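PDB 4KRD: PHO85 cyclin-10 from Saccharomyces cerevisiae, which partners the cyclin-dependent kinase PHO85 as its cyclin, forming a holoenzyme that phosphorylates and negatively regulates the glycogen synthase GSY2. Local coordinates for residues 82-87 against 135-140. Sequence-based numbering, arbitrary orientation.
Sequences LSSADF and RMIIAA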
# COMPACT_ATOMS: atom_id res chain seq x y z
N LEU B 82 -6.57 -18.46 -28.24
CA LEU B 82 -7.78 -18.69 -27.47
C LEU B 82 -8.69 -17.46 -27.46
O LEU B 82 -8.21 -16.32 -27.50
CB LEU B 82 -7.42 -19.08 -26.04
CG LEU B 82 -6.56 -20.33 -25.82
CD1 LEU B 82 -6.25 -20.51 -24.34
CD2 LEU B 82 -7.24 -21.59 -26.37
N SER B 83 -10.00 -17.68 -27.40
CA SER B 83 -10.94 -16.58 -27.25
C SER B 83 -10.74 -15.95 -25.88
O SER B 83 -10.04 -16.51 -25.04
CB SER B 83 -12.38 -17.09 -27.37
OG SER B 83 -12.66 -18.05 -26.36
N SER B 84 -11.35 -14.79 -25.65
CA SER B 84 -11.27 -14.15 -24.33
C SER B 84 -11.77 -15.07 -23.22
O SER B 84 -11.13 -15.19 -22.16
CB SER B 84 -12.07 -12.85 -24.29
OG SER B 84 -11.45 -11.87 -25.08
N ALA B 85 -12.91 -15.71 -23.44
CA ALA B 85 -13.51 -16.57 -22.42
C ALA B 85 -12.62 -17.76 -22.11
O ALA B 85 -12.42 -18.11 -20.95
CB ALA B 85 -14.89 -17.03 -22.85
N ASP B 86 -12.06 -18.38 -23.15
CA ASP B 86 -11.21 -19.56 -22.96
C ASP B 86 -9.86 -19.18 -22.35
O ASP B 86 -9.27 -19.95 -21.59
CB ASP B 86 -10.99 -20.30 -24.28
CG ASP B 86 -12.26 -20.93 -24.83
OD1 ASP B 86 -13.20 -21.19 -24.05
OD2 ASP B 86 -12.32 -21.17 -26.06
N PHE B 87 -9.36 -18.00 -22.70
CA PHE B 87 -8.09 -17.52 -22.17
C PHE B 87 -8.24 -17.30 -20.67
O PHE B 87 -7.36 -17.67 -19.88
CB PHE B 87 -7.69 -16.22 -22.86
CG PHE B 87 -6.33 -15.73 -22.47
CD1 PHE B 87 -5.24 -16.59 -22.47
CD2 PHE B 87 -6.12 -14.39 -22.15
CE1 PHE B 87 -3.97 -16.14 -22.13
CE2 PHE B 87 -4.86 -13.92 -21.82
CZ PHE B 87 -3.77 -14.81 -21.80
N ARG B 135 -4.07 -8.70 -24.63
CA ARG B 135 -2.98 -8.16 -23.83
C ARG B 135 -3.49 -7.33 -22.66
O ARG B 135 -2.83 -7.23 -21.63
CB ARG B 135 -2.03 -7.33 -24.70
CG ARG B 135 -1.19 -8.18 -25.66
CD ARG B 135 -0.21 -7.32 -26.45
NE ARG B 135 0.66 -8.13 -27.29
CZ ARG B 135 1.67 -7.64 -28.01
NH1 ARG B 135 1.94 -6.34 -27.98
NH2 ARG B 135 2.41 -8.46 -28.74
N MET B 136 -4.67 -6.72 -22.83
CA MET B 136 -5.30 -5.97 -21.75
C MET B 136 -5.69 -6.88 -20.58
O MET B 136 -5.53 -6.53 -19.42
CB MET B 136 -6.54 -5.23 -22.27
CG MET B 136 -7.26 -4.39 -21.22
SD MET B 136 -6.28 -3.00 -20.59
CE MET B 136 -6.04 -2.05 -22.09
N ILE B 137 -6.21 -8.06 -20.91
CA ILE B 137 -6.57 -9.06 -19.90
C ILE B 137 -5.35 -9.50 -19.11
O ILE B 137 -5.38 -9.56 -17.88
CB ILE B 137 -7.24 -10.28 -20.56
CG1 ILE B 137 -8.66 -9.92 -20.99
CG2 ILE B 137 -7.26 -11.46 -19.61
CD1 ILE B 137 -9.30 -10.94 -21.93
N ILE B 138 -4.28 -9.82 -19.82
CA ILE B 138 -3.01 -10.16 -19.20
C ILE B 138 -2.57 -9.10 -18.18
O ILE B 138 -2.29 -9.42 -17.02
CB ILE B 138 -1.94 -10.34 -20.27
CG1 ILE B 138 -2.27 -11.57 -21.14
CG2 ILE B 138 -0.56 -10.54 -19.65
CD1 ILE B 138 -1.24 -11.84 -22.21
N ALA B 139 -2.51 -7.85 -18.61
CA ALA B 139 -2.06 -6.75 -17.73
C ALA B 139 -2.96 -6.52 -16.52
O ALA B 139 -2.48 -6.34 -15.39
CB ALA B 139 -1.93 -5.46 -18.55
N ALA B 140 -4.28 -6.52 -16.74
CA ALA B 140 -5.23 -6.21 -15.67
C ALA B 140 -5.23 -7.30 -14.60
O ALA B 140 -5.33 -7.02 -13.40
CB ALA B 140 -6.63 -5.98 -16.22
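F87 meets I138 with the rim of its ring: I138 CG1 lies in the ring plane, 3.6 Å from F87 CE2, and the two side chains cross at about a right angle. The methyl I138 CD1 lies 3.9 Å from F87 CZ. Against I137 the same ring is placed differently. The two side chains slide past each other in opposite directions, and the branch methyl I137 CG2 approaches F87 CD2 obliquely at 4.0 Å. The F87 side chain leaves its helix facing segment 135-140, and a chi1 of -174°, with CG anti to the backbone N, brings the ring against the two isoleucines. I137 divides its two branches between partners, since CD1, at the end of the other branch, comes within 3.9 Å of S84 OG, one helical turn before F87. No hydrogen bond links the segments, and apolar packing carries the contact. S83, at the N-cap of helix 84-95, accepts from D86 N through its OG at 3.3 Å with an N-H...O angle of 160°, and F87 N bonds to S83 O at 2.9 Å, so the first turn that carries F87 is fixed at its start. The rings of F87 and H134 also meet, their planes at about 35°. An alanine in place of F87 would probably open a gap beside I138 CG1 and I137 CG2 and deprive H134 of its ring neighbour. I137 also touches L88 and I91, while I138 reaches L169 of helix 166-180. The contact thus packs the N-terminal turn of helix 84-95 on the middle of helix 130-148, a buried helix-helix interface within the helical core of the cyclin-box fold.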